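Local coordinates for protein phosphoribosylformylglycinamidine cyclo-ligase (Thermus thermophilus HB8, PDB 5AVM) that probably catalyses the ATP-dependent closure of the imidazole ring that yields 5-aminoimidazole ribonucleotide in de novo purine biosynthesis, at residues A179-G184 with L315-L320; H239-I244 with M300-P305; V84-N89 with R219-Y224; V206-E211 with F276-R281; A234-H239 with Q306-E311. One frame throughout, in Å; residues are numbered along the deposited sequence.

Contact 1: residues A179-G184 with L315-L320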
# COMPACT_ATOMS: atom_id res chain seq x y z
N ALA B 179 19.28 -21.27 7.16
CA ALA B 179 18.04 -20.70 7.65
C ALA B 179 18.28 -19.87 8.89
O ALA B 179 19.08 -20.23 9.74
CB ALA B 179 17.04 -21.79 7.94
N LEU B 180 17.59 -18.73 8.96
CA LEU B 180 17.66 -17.85 10.12
C LEU B 180 16.35 -18.16 10.83
O LEU B 180 15.28 -18.18 10.21
CB LEU B 180 17.73 -16.39 9.68
CG LEU B 180 18.92 -16.05 8.79
CD1 LEU B 180 18.95 -14.55 8.56
CD2 LEU B 180 20.21 -16.53 9.45
N PRO B 181 16.42 -18.41 12.15
CA PRO B 181 15.27 -18.74 13.00
C PRO B 181 14.12 -17.75 13.10
O PRO B 181 14.31 -16.57 13.37
CB PRO B 181 15.92 -19.01 14.36
CG PRO B 181 17.06 -18.04 14.36
CD PRO B 181 17.63 -18.22 12.97
N SER B 182 12.91 -18.26 12.89
CA SER B 182 11.70 -17.45 12.98
C SER B 182 11.36 -17.33 14.46
O SER B 182 11.83 -18.13 15.27
CB SER B 182 10.54 -18.11 12.22
OG SER B 182 10.05 -19.24 12.91
N SER B 183 10.55 -16.33 14.81
CA SER B 183 10.17 -16.08 16.19
C SER B 183 8.82 -16.68 16.53
O SER B 183 8.26 -16.43 17.60
CB SER B 183 10.10 -14.58 16.45
OG SER B 183 8.97 -14.05 15.78
N GLY B 184 8.28 -17.46 15.61
CA GLY B 184 6.98 -18.05 15.82
C GLY B 184 6.25 -18.04 14.50
O GLY B 184 6.90 -18.12 13.46
N LEU B 315 29.13 -15.53 12.51
CA LEU B 315 28.70 -14.15 12.66
C LEU B 315 27.22 -14.07 13.02
O LEU B 315 26.76 -13.14 13.68
CB LEU B 315 28.92 -13.39 11.35
CG LEU B 315 30.28 -13.50 10.66
CD1 LEU B 315 30.22 -12.90 9.26
CD2 LEU B 315 31.33 -12.81 11.51
N VAL B 316 26.46 -15.06 12.57
CA VAL B 316 25.03 -15.06 12.82
C VAL B 316 24.45 -16.38 13.33
O VAL B 316 25.03 -17.46 13.13
CB VAL B 316 24.28 -14.62 11.54
CG1 VAL B 316 24.68 -15.50 10.38
CG2 VAL B 316 22.79 -14.73 11.75
N GLU B 317 23.30 -16.27 13.99
CA GLU B 317 22.57 -17.40 14.54
C GLU B 317 21.83 -18.09 13.39
O GLU B 317 20.73 -17.69 13.02
CB GLU B 317 21.57 -16.89 15.57
CG GLU B 317 20.72 -17.94 16.25
CD GLU B 317 19.92 -17.37 17.41
OE1 GLU B 317 20.55 -16.79 18.32
OE2 GLU B 317 18.68 -17.50 17.42
N GLY B 318 22.44 -19.12 12.81
CA GLY B 318 21.81 -19.81 11.71
C GLY B 318 21.93 -21.32 11.78
O GLY B 318 22.48 -21.85 12.74
N PHE B 319 21.43 -22.00 10.76
CA PHE B 319 21.47 -23.45 10.72
C PHE B 319 21.62 -23.98 9.29
O PHE B 319 20.79 -23.67 8.43
CB PHE B 319 20.19 -24.02 11.33
CG PHE B 319 19.95 -23.61 12.75
CD1 PHE B 319 20.53 -24.33 13.80
CD2 PHE B 319 19.18 -22.49 13.05
CE1 PHE B 319 20.33 -23.94 15.12
CE2 PHE B 319 18.98 -22.09 14.36
CZ PHE B 319 19.56 -22.81 15.40
N LEU B 320 22.66 -24.77 9.03
CA LEU B 320 22.83 -25.35 7.70
C LEU B 320 21.70 -26.37 7.65
O LEU B 320 21.65 -27.28 8.48
CB LEU B 320 24.19 -26.04 7.56
CG LEU B 320 24.47 -26.79 6.25
CD1 LEU B 320 24.33 -25.86 5.06
CD2 LEU B 320 25.87 -27.37 6.29
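Ala179 and Phe319 form an antiparallel hydrogen-bonded pair where two neighbouring strands of the mixed sheet in the C-terminal AIR synthase domain meet, strand 176-181 close to its end and strand 319-326 at its start. The pairing is uneven. Ala179 N reaches Phe319 O at 3.1 Å in a nearly straight bond, 169° at the hydrogen, whereas the return bond from Phe319 N to Ala179 O is bent and weak. Gly318 CA adds a C-H···O contact at 3.4 Å to Ala179 O, which is thus met by both Phe319 N and Gly318 CA.

Beyond the bridge, side chains join in. The Pro181 ring leans on Glu317: its CD sits 3.1 Å from Glu317 O, and its CG is 3.5 Å from Glu317 OE2. That carboxylate comes over the proline because Glu317 CG stands anti to the backbone N (chi1 -180°) and the chain runs on extended. Pro181 CD also lies at the edge of the Phe319 ring, 4.3 Å from CE2. Leu180 starts off in the other direction, yet its CD2 methyl returns to meet Val316 CG2 at 3.9 Å, the two side chains crossing at about a right angle.

On its other edge strand 176-181 bonds through Leu180 to Gly299 and Met300 of strand 298-304, while helix 225-233 packs on Leu180 and Val316 through Glu227.

Contact 2: residues H239-I244 with M300-P305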
# COMPACT_ATOMS: atom_id res chain seq x y z
N HIS B 239 24.04 -15.67 -2.53
CA HIS B 239 23.51 -15.80 -3.88
C HIS B 239 22.05 -15.39 -3.98
O HIS B 239 21.68 -14.54 -4.78
CB HIS B 239 23.65 -17.24 -4.38
CG HIS B 239 25.06 -17.65 -4.64
ND1 HIS B 239 25.39 -18.86 -5.20
CD2 HIS B 239 26.23 -17.00 -4.43
CE1 HIS B 239 26.70 -18.95 -5.32
NE2 HIS B 239 27.23 -17.83 -4.86
N ALA B 240 21.21 -16.03 -3.16
CA ALA B 240 19.79 -15.73 -3.13
C ALA B 240 19.30 -15.82 -1.70
O ALA B 240 20.07 -16.11 -0.78
CB ALA B 240 19.03 -16.71 -4.02
N ALA B 241 18.02 -15.55 -1.50
CA ALA B 241 17.44 -15.60 -0.16
C ALA B 241 15.94 -15.65 -0.31
O ALA B 241 15.37 -15.12 -1.27
CB ALA B 241 17.86 -14.37 0.65
N ALA B 242 15.30 -16.30 0.65
CA ALA B 242 13.86 -16.42 0.62
C ALA B 242 13.29 -16.08 1.97
O ALA B 242 13.78 -16.56 2.99
CB ALA B 242 13.46 -17.84 0.23
N HIS B 243 12.28 -15.23 1.97
CA HIS B 243 11.60 -14.86 3.19
C HIS B 243 10.45 -15.86 3.17
O HIS B 243 9.71 -15.92 2.19
CB HIS B 243 11.06 -13.44 3.12
CG HIS B 243 10.51 -12.94 4.41
ND1 HIS B 243 9.58 -11.93 4.48
CD2 HIS B 243 10.77 -13.30 5.69
CE1 HIS B 243 9.28 -11.69 5.75
NE2 HIS B 243 10.00 -12.51 6.50
N ILE B 244 10.33 -16.67 4.22
CA ILE B 244 9.28 -17.69 4.30
C ILE B 244 7.99 -17.12 4.89
O ILE B 244 7.78 -17.11 6.11
CB ILE B 244 9.74 -18.91 5.14
CG1 ILE B 244 11.09 -19.40 4.60
CG2 ILE B 244 8.69 -20.02 5.08
CD1 ILE B 244 11.13 -19.55 3.09
N MET B 300 13.90 -17.25 7.34
CA MET B 300 14.51 -16.89 6.06
C MET B 300 15.48 -17.98 5.66
O MET B 300 16.15 -18.54 6.52
CB MET B 300 15.26 -15.56 6.14
CG MET B 300 14.39 -14.33 5.94
SD MET B 300 15.36 -12.93 5.34
CE MET B 300 15.63 -13.42 3.66
N VAL B 301 15.56 -18.28 4.37
CA VAL B 301 16.50 -19.29 3.89
C VAL B 301 17.50 -18.59 2.98
O VAL B 301 17.13 -17.82 2.10
CB VAL B 301 15.79 -20.42 3.09
CG1 VAL B 301 16.81 -21.46 2.65
CG2 VAL B 301 14.70 -21.07 3.93
N LEU B 302 18.78 -18.85 3.22
CA LEU B 302 19.85 -18.26 2.42
C LEU B 302 20.50 -19.31 1.52
O LEU B 302 20.78 -20.43 1.94
CB LEU B 302 20.90 -17.64 3.34
CG LEU B 302 20.67 -16.22 3.87
CD1 LEU B 302 19.24 -16.02 4.30
CD2 LEU B 302 21.60 -15.97 5.04
N VAL B 303 20.72 -18.93 0.27
CA VAL B 303 21.36 -19.81 -0.70
C VAL B 303 22.71 -19.17 -1.00
O VAL B 303 22.78 -18.06 -1.51
CB VAL B 303 20.53 -19.91 -1.99
CG1 VAL B 303 21.08 -21.02 -2.87
CG2 VAL B 303 19.07 -20.17 -1.64
N LEU B 304 23.78 -19.87 -0.66
CA LEU B 304 25.12 -19.36 -0.86
C LEU B 304 26.15 -20.49 -0.91
O LEU B 304 25.86 -21.62 -0.51
CB LEU B 304 25.47 -18.39 0.29
CG LEU B 304 25.17 -18.83 1.74
CD1 LEU B 304 25.78 -20.19 2.05
CD2 LEU B 304 25.73 -17.81 2.69
N PRO B 305 27.38 -20.21 -1.40
CA PRO B 305 28.43 -21.22 -1.47
C PRO B 305 28.62 -21.90 -0.11
O PRO B 305 28.35 -21.29 0.92
CB PRO B 305 29.65 -20.41 -1.90
CG PRO B 305 29.05 -19.40 -2.81
CD PRO B 305 27.83 -18.95 -2.03
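Pro305 lies over one face of the His239 imidazole, its CD 3.5 Å from the ring centroid and 27° off the normal, a CH-pi contact; Leu304 CA sits above the same face, toward the rim. The ring is fixed by polar partners at both nitrogens, ND1 with Asp175 and NE2 with Glu237. At the far end, the His243 ring meets His86 edge-to-face and has Met300 CG 3.8 Å from its CD2, approaching obliquely, while its nitrogens bond to Asp90 and His221.

Between these rings runs an antiparallel strand pair, 240-243 with 298-304, which begins with a classic beta bulge: His239 and Ala240 both face Val303. Val303 O therefore accepts two N-H groups, from His239 at 2.9 Å and from Ala240 at 3.1 Å, both in its carbonyl plane. The next hydrogen-bonded pair, Ala242 with Val301, is tighter, at 2.8 Å between N and O in each direction.

Ala240 and Ala242 share one sheet face with Val303 and Val301, and Ile244 CD1 closes on Val301 CG2. On the other face, Met300 bends at its last torsion (chi3 74°), which swings its CE methyl to 3.9 Å from Ala241 CB.

Contact 3: residues V84-N89 with R219-Y224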
# COMPACT_ATOMS: atom_id res chain seq x y z
N VAL B 84 6.39 -3.84 9.77
CA VAL B 84 7.70 -3.29 9.44
C VAL B 84 8.75 -4.38 9.25
O VAL B 84 9.48 -4.38 8.26
CB VAL B 84 8.14 -2.29 10.54
CG1 VAL B 84 9.59 -1.88 10.35
CG2 VAL B 84 7.24 -1.07 10.50
N ASN B 85 8.82 -5.31 10.20
CA ASN B 85 9.78 -6.41 10.12
C ASN B 85 9.54 -7.32 8.93
O ASN B 85 10.48 -7.84 8.35
CB ASN B 85 9.77 -7.22 11.40
CG ASN B 85 10.39 -6.47 12.55
OD1 ASN B 85 10.77 -5.31 12.40
ND2 ASN B 85 10.50 -7.12 13.71
N HIS B 86 8.27 -7.53 8.57
CA HIS B 86 7.93 -8.36 7.43
C HIS B 86 8.35 -7.61 6.18
O HIS B 86 8.82 -8.20 5.21
CB HIS B 86 6.42 -8.63 7.43
CG HIS B 86 5.94 -9.50 6.32
ND1 HIS B 86 4.86 -10.35 6.45
CD2 HIS B 86 6.34 -9.61 5.03
CE1 HIS B 86 4.61 -10.94 5.30
NE2 HIS B 86 5.50 -10.51 4.41
N SER B 87 8.19 -6.29 6.21
CA SER B 87 8.56 -5.42 5.09
C SER B 87 10.08 -5.39 4.93
O SER B 87 10.59 -5.42 3.81
CB SER B 87 8.03 -3.99 5.32
OG SER B 87 6.60 -3.96 5.41
N VAL B 88 10.79 -5.31 6.04
CA VAL B 88 12.24 -5.28 6.02
C VAL B 88 12.80 -6.56 5.40
O VAL B 88 13.73 -6.51 4.60
CB VAL B 88 12.82 -5.08 7.45
CG1 VAL B 88 14.32 -5.31 7.45
CG2 VAL B 88 12.50 -3.68 7.95
N ASN B 89 12.23 -7.71 5.76
CA ASN B 89 12.71 -8.99 5.26
C ASN B 89 12.46 -9.21 3.78
O ASN B 89 13.31 -9.78 3.10
CB ASN B 89 12.10 -10.15 6.05
CG ASN B 89 12.65 -10.26 7.47
OD1 ASN B 89 13.54 -9.50 7.87
ND2 ASN B 89 12.12 -11.22 8.24
N ARG B 219 4.01 -12.88 19.29
CA ARG B 219 5.41 -12.47 19.23
C ARG B 219 5.62 -11.92 17.83
O ARG B 219 5.36 -12.60 16.83
CB ARG B 219 6.33 -13.67 19.47
CG ARG B 219 7.81 -13.34 19.36
CD ARG B 219 8.63 -14.27 20.24
NE ARG B 219 8.41 -14.01 21.67
CZ ARG B 219 8.14 -14.95 22.57
NH1 ARG B 219 8.05 -16.23 22.19
NH2 ARG B 219 7.95 -14.63 23.84
N PRO B 220 6.08 -10.66 17.73
CA PRO B 220 6.31 -10.01 16.44
C PRO B 220 7.14 -10.77 15.40
O PRO B 220 7.99 -11.59 15.73
CB PRO B 220 6.96 -8.69 16.84
CG PRO B 220 6.36 -8.41 18.19
CD PRO B 220 6.42 -9.76 18.85
N HIS B 221 6.85 -10.47 14.13
CA HIS B 221 7.57 -11.04 13.00
C HIS B 221 9.03 -10.60 13.23
O HIS B 221 9.28 -9.43 13.52
CB HIS B 221 7.02 -10.44 11.71
CG HIS B 221 7.52 -11.09 10.46
ND1 HIS B 221 6.69 -11.77 9.59
CD2 HIS B 221 8.76 -11.16 9.92
CE1 HIS B 221 7.40 -12.24 8.58
NE2 HIS B 221 8.66 -11.88 8.75
N ARG B 222 9.98 -11.52 13.11
CA ARG B 222 11.38 -11.20 13.33
C ARG B 222 12.11 -10.60 12.12
O ARG B 222 12.02 -11.13 11.01
CB ARG B 222 12.12 -12.45 13.80
CG ARG B 222 13.58 -12.25 14.16
CD ARG B 222 14.10 -13.45 14.92
NE ARG B 222 13.46 -13.57 16.22
CZ ARG B 222 13.53 -14.64 17.02
NH1 ARG B 222 14.22 -15.71 16.65
NH2 ARG B 222 12.91 -14.64 18.20
N ALA B 223 12.82 -9.50 12.34
CA ALA B 223 13.59 -8.83 11.29
C ALA B 223 15.02 -9.35 11.28
O ALA B 223 15.61 -9.58 12.34
CB ALA B 223 13.60 -7.33 11.52
N TYR B 224 15.58 -9.53 10.09
CA TYR B 224 16.95 -10.02 9.95
C TYR B 224 17.91 -8.98 9.40
O TYR B 224 18.93 -9.32 8.81
CB TYR B 224 16.95 -11.26 9.05
CG TYR B 224 16.09 -12.36 9.62
CD1 TYR B 224 16.45 -13.01 10.80
CD2 TYR B 224 14.88 -12.69 9.03
CE1 TYR B 224 15.61 -13.95 11.39
CE2 TYR B 224 14.04 -13.63 9.60
CZ TYR B 224 14.41 -14.25 10.78
OH TYR B 224 13.55 -15.17 11.35
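Two asparagines one helical turn apart, Asn85 and Asn89, bind the backbone of the loop 219-224 through three hydrogen bonds. Asn85 ND2 donates to His221 O at 2.6 Å, nearly along the C=O axis and with the oxygen in the plane of the amide. Asn89 uses both ends of its amide: ND2 gives to Arg222 O at 2.8 Å, and OD1 receives Tyr224 N at 3.0 Å on a lone pair. Both side chains place CG anti to the carbonyl carbon, which brings the two amides out toward the loop. With Asn85 OD1 bonded to His129, both ends of its amide are held, which fixes its rotation.

The aromatic contacts are looser. His86 CB sits over the face of the His221 ring, 3.9 Å from its centroid and 12° off the normal. The two imidazole rings are tilted by 30° and slid apart, barely overlapping; ND1 of each bonds to Thr187 OG1. Asn89 ND2 comes to the edge of the His221 ring, and its amide runs within 19° of the Tyr224 ring plane, Tyr224 CD2 lying 3.2 Å from Asn89 ND2.

The Ala223 methyl packs against the Asn85 amide, 3.5 Å from CG.

Helix 79-92 belongs to the N-terminal AIR synthase domain and the loop to the C-terminal one, so this buried contact is a domain junction in which side-chain amides read the backbone of a loop leading into helix 225-233.

Contact 4: residues V206-E211 with F276-R281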
# COMPACT_ATOMS: atom_id res chain seq x y z
N VAL B 206 0.88 -22.35 28.91
CA VAL B 206 0.91 -23.65 28.26
C VAL B 206 2.17 -24.39 28.70
O VAL B 206 3.25 -23.79 28.80
CB VAL B 206 0.92 -23.51 26.72
CG1 VAL B 206 0.93 -24.88 26.07
CG2 VAL B 206 -0.30 -22.74 26.26
N PRO B 207 2.06 -25.70 29.00
CA PRO B 207 3.25 -26.43 29.43
C PRO B 207 4.39 -26.37 28.43
O PRO B 207 5.36 -25.64 28.62
CB PRO B 207 2.72 -27.86 29.63
CG PRO B 207 1.61 -27.94 28.63
CD PRO B 207 0.92 -26.62 28.85
N GLU B 208 4.24 -27.12 27.34
CA GLU B 208 5.26 -27.21 26.30
C GLU B 208 5.73 -25.92 25.62
O GLU B 208 6.64 -25.96 24.79
CB GLU B 208 4.79 -28.20 25.23
CG GLU B 208 3.43 -27.90 24.63
CD GLU B 208 2.89 -29.06 23.82
OE1 GLU B 208 3.50 -29.40 22.78
OE2 GLU B 208 1.86 -29.64 24.23
N LEU B 209 5.13 -24.78 25.96
CA LEU B 209 5.52 -23.51 25.33
C LEU B 209 6.46 -22.66 26.17
O LEU B 209 7.39 -22.04 25.64
CB LEU B 209 4.28 -22.67 24.98
CG LEU B 209 3.18 -23.30 24.12
CD1 LEU B 209 2.15 -22.25 23.76
CD2 LEU B 209 3.79 -23.90 22.86
N GLY B 210 6.24 -22.63 27.48
CA GLY B 210 7.07 -21.82 28.36
C GLY B 210 6.43 -20.45 28.51
O GLY B 210 6.98 -19.55 29.15
N GLU B 211 5.25 -20.31 27.92
CA GLU B 211 4.48 -19.08 27.94
C GLU B 211 3.08 -19.44 27.47
O GLU B 211 2.80 -20.61 27.22
CB GLU B 211 5.10 -18.06 26.98
CG GLU B 211 4.90 -18.40 25.51
CD GLU B 211 5.92 -17.73 24.61
OE1 GLU B 211 6.29 -16.57 24.90
OE2 GLU B 211 6.34 -18.35 23.62
N PHE B 276 4.23 -24.44 17.04
CA PHE B 276 3.79 -25.11 15.82
C PHE B 276 3.21 -26.51 16.02
O PHE B 276 2.03 -26.75 15.73
CB PHE B 276 4.92 -25.16 14.79
CG PHE B 276 5.26 -23.83 14.20
CD1 PHE B 276 4.28 -23.07 13.56
CD2 PHE B 276 6.55 -23.32 14.29
CE1 PHE B 276 4.59 -21.81 13.03
CE2 PHE B 276 6.87 -22.07 13.75
CZ PHE B 276 5.89 -21.32 13.12
N PRO B 277 4.03 -27.47 16.50
CA PRO B 277 3.49 -28.82 16.70
C PRO B 277 2.31 -28.83 17.66
O PRO B 277 1.47 -29.73 17.62
CB PRO B 277 4.69 -29.59 17.22
CG PRO B 277 5.49 -28.54 17.94
CD PRO B 277 5.42 -27.39 16.99
N TYR B 278 2.25 -27.81 18.51
CA TYR B 278 1.17 -27.66 19.47
C TYR B 278 -0.11 -27.35 18.70
O TYR B 278 -1.13 -28.00 18.87
CB TYR B 278 1.47 -26.52 20.44
CG TYR B 278 0.36 -26.29 21.42
CD1 TYR B 278 0.01 -27.27 22.35
CD2 TYR B 278 -0.39 -25.11 21.39
CE1 TYR B 278 -1.06 -27.09 23.22
CE2 TYR B 278 -1.47 -24.92 22.25
CZ TYR B 278 -1.80 -25.92 23.16
OH TYR B 278 -2.87 -25.75 23.99
N LEU B 279 -0.05 -26.34 17.83
CA LEU B 279 -1.19 -25.96 17.02
C LEU B 279 -1.58 -27.19 16.20
O LEU B 279 -2.74 -27.60 16.17
CB LEU B 279 -0.81 -24.82 16.08
CG LEU B 279 -0.37 -23.52 16.76
CD1 LEU B 279 0.18 -22.55 15.72
CD2 LEU B 279 -1.55 -22.92 17.50
N GLN B 280 -0.58 -27.77 15.55
CA GLN B 280 -0.76 -28.96 14.73
C GLN B 280 -1.57 -30.02 15.47
O GLN B 280 -2.59 -30.50 14.97
CB GLN B 280 0.62 -29.51 14.36
CG GLN B 280 0.65 -30.86 13.69
CD GLN B 280 2.07 -31.26 13.33
OE1 GLN B 280 3.00 -31.02 14.09
NE2 GLN B 280 2.23 -31.88 12.17
N ARG B 281 -1.13 -30.37 16.68
CA ARG B 281 -1.81 -31.38 17.49
C ARG B 281 -3.23 -30.95 17.86
O ARG B 281 -4.17 -31.74 17.73
CB ARG B 281 -1.02 -31.64 18.77
CG ARG B 281 -0.33 -33.00 18.86
CD ARG B 281 0.32 -33.16 20.22
NE ARG B 281 -0.64 -32.91 21.29
CZ ARG B 281 -0.38 -32.18 22.37
NH1 ARG B 281 0.82 -31.63 22.54
NH2 ARG B 281 -1.34 -31.99 23.28
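Tyr278 reaches out from helix 275-283 into the bend of loop 206-211, and three side chains of that loop gather round it from different directions. Val206 comes from the opposite direction and sets its CG1 methyl over one face of the ring, 4.3 Å from the centroid, displaced toward the CE1-CZ rim. This is a CH-pi contact. Leu209 CD2 lies nearer the root of the side chain, 4.3 Å from Tyr278 CB. Glu208 crosses the tyrosine at about a right angle; its carboxylate plane stands 64° from the ring plane, and OE2 approaches ring carbon CD1 at 3.5 Å.

The ring extends this far because Tyr278 CG is anti to the backbone N (chi1 178°). Glu208 instead places CG between its own N and carbonyl carbon before the chain straightens toward the helix.

Past the tyrosine, Glu208 meets Arg281 from the opposite direction. NH1 donates to OE2 at 2.8 Å in a salt bridge, entering on the syn lone pair, with carboxylate and guanidinium nearly coplanar at 19°. A bend at chi3 in the arginine turns the guanidinium edge to the acid, although Arg281 also touches a crystal neighbour, which may partly set its reach.

One N-H thus carries the bridge, acting beside the packing on Tyr278 and between two residues at the exposed surface, where solvent would probably weaken its pull.

Contact 5: residues A234-H239 with Q306-E311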
# COMPACT_ATOMS: atom_id res chain seq x y z
N ALA B 234 31.07 -8.14 6.52
CA ALA B 234 32.09 -9.19 6.50
C ALA B 234 32.37 -9.70 5.08
O ALA B 234 33.21 -10.59 4.90
CB ALA B 234 31.68 -10.34 7.41
N GLY B 235 31.67 -9.15 4.10
CA GLY B 235 31.87 -9.56 2.72
C GLY B 235 31.50 -11.00 2.37
O GLY B 235 32.07 -11.59 1.46
N VAL B 236 30.52 -11.55 3.09
CA VAL B 236 30.07 -12.92 2.87
C VAL B 236 29.29 -13.04 1.55
O VAL B 236 28.34 -12.31 1.32
CB VAL B 236 29.17 -13.39 4.04
CG1 VAL B 236 28.76 -14.84 3.83
CG2 VAL B 236 29.90 -13.23 5.35
N GLU B 237 29.71 -13.98 0.70
CA GLU B 237 29.05 -14.20 -0.59
C GLU B 237 27.67 -14.83 -0.44
O GLU B 237 27.54 -15.99 -0.02
CB GLU B 237 29.92 -15.10 -1.48
CG GLU B 237 29.33 -15.32 -2.89
CD GLU B 237 30.12 -16.33 -3.73
OE1 GLU B 237 29.81 -16.46 -4.94
OE2 GLU B 237 31.04 -16.99 -3.21
N LEU B 238 26.64 -14.07 -0.79
CA LEU B 238 25.26 -14.54 -0.74
C LEU B 238 24.75 -14.60 -2.18
O LEU B 238 25.01 -13.69 -2.96
CB LEU B 238 24.38 -13.58 0.06
CG LEU B 238 24.42 -13.61 1.59
CD1 LEU B 238 23.97 -14.97 2.07
CD2 LEU B 238 25.81 -13.30 2.10
N HIS B 239 24.04 -15.67 -2.53
CA HIS B 239 23.51 -15.80 -3.88
C HIS B 239 22.05 -15.39 -3.98
O HIS B 239 21.68 -14.54 -4.78
CB HIS B 239 23.65 -17.24 -4.38
CG HIS B 239 25.06 -17.65 -4.64
ND1 HIS B 239 25.39 -18.86 -5.20
CD2 HIS B 239 26.23 -17.00 -4.43
CE1 HIS B 239 26.70 -18.95 -5.32
NE2 HIS B 239 27.23 -17.83 -4.86
N GLN B 306 29.08 -23.14 -0.10
CA GLN B 306 29.27 -23.85 1.16
C GLN B 306 30.18 -23.14 2.16
O GLN B 306 29.87 -23.08 3.35
CB GLN B 306 29.80 -25.26 0.90
CG GLN B 306 29.90 -26.11 2.17
CD GLN B 306 28.54 -26.51 2.73
OE1 GLN B 306 28.36 -26.57 3.95
NE2 GLN B 306 27.58 -26.79 1.85
N GLU B 307 31.29 -22.58 1.69
CA GLU B 307 32.22 -21.88 2.57
C GLU B 307 31.63 -20.64 3.21
O GLU B 307 31.98 -20.29 4.34
CB GLU B 307 33.49 -21.49 1.81
CG GLU B 307 34.57 -20.77 2.65
CD GLU B 307 34.47 -19.24 2.61
OE1 GLU B 307 33.46 -18.69 3.08
OE2 GLU B 307 35.41 -18.60 2.09
N ALA B 308 30.74 -19.97 2.48
CA ALA B 308 30.11 -18.75 2.97
C ALA B 308 29.23 -19.01 4.19
O ALA B 308 29.24 -18.23 5.14
CB ALA B 308 29.29 -18.10 1.86
N ALA B 309 28.48 -20.10 4.15
CA ALA B 309 27.62 -20.47 5.27
C ALA B 309 28.48 -20.56 6.53
O ALA B 309 28.14 -19.99 7.57
CB ALA B 309 26.95 -21.81 4.99
N GLU B 310 29.61 -21.26 6.41
CA GLU B 310 30.54 -21.43 7.52
C GLU B 310 30.94 -20.09 8.14
O GLU B 310 30.80 -19.89 9.34
CB GLU B 310 31.81 -22.16 7.04
CG GLU B 310 31.84 -23.66 7.32
CD GLU B 310 30.73 -24.42 6.62
OE1 GLU B 310 30.63 -24.32 5.38
OE2 GLU B 310 29.95 -25.12 7.31
N GLU B 311 31.44 -19.19 7.30
CA GLU B 311 31.87 -17.86 7.75
C GLU B 311 30.69 -17.10 8.37
O GLU B 311 30.87 -16.26 9.26
CB GLU B 311 32.46 -17.08 6.57
CG GLU B 311 32.72 -15.60 6.83
CD GLU B 311 33.26 -14.85 5.60
OE1 GLU B 311 32.78 -15.11 4.48
OE2 GLU B 311 34.17 -14.01 5.77
O HOH W 1 32.34 -15.81 1.40
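Ala308, facing the loop from the first turn of helix 306-313, makes the close-packed part of this contact. Its methyl lies 3.3 Å from Glu237 O and 3.8 Å from Val236 CG1, while the same CG1 touches Ala308 O. The small side chain lets loop and helix come near, with 5.8 Å between the CA atoms of Val236 and Ala308.

Toward solvent the fit slackens. Glu311 CG is anti to the backbone N (chi1 170°), and the extended chain slides past Val236 in the opposite direction, laying its carboxylate alongside CG2, with OE1 at 3.5 Å. Here no direct hydrogen bond joins the segments; instead a water accepts from Glu237 N at 3.3 Å and donates to Glu311 OE1 at 3.2 Å. The extended Glu237 side chain runs along its own loop, where OE1 accepts a hydrogen bond from His239 NE2 at 2.9 Å, in the plane of the ring but from above the carboxylate; His239 ND1 is bonded to Asp175.

The loop leaves helix 225-233 through a Schellman motif, with Gly235 at positive phi, and leads into strand 240-243. Helix 306-313 follows strand 298-304 directly, and its Ala309 packs on Leu304 of that strand and on Ala176 and Leu178 of strand 176-181.

Four of the five contacts lie within the C-terminal domain; contact 3 alone joins it to the N-terminal one. Contacts 1 and 2 share a sheet, strands 176-181 and 298-304 being neighbours, and are joined where Leu180 N meets Met300 O. Contact 5 continues contact 2 through His239, trading strand hydrogen bonds for apolar packing and a bridging water. Contacts 2 and 3 are the buried ones, and a His243-His221 hydrogen bond connects them; Tyr224 OH ties contact 3 to Pro181 of contact 1. Contact 4 lies at the surface, about 34 Å from contact 5 between centres, and depends on a salt bridge and a tyrosine; Glu211 links it to Arg219 of contact 3.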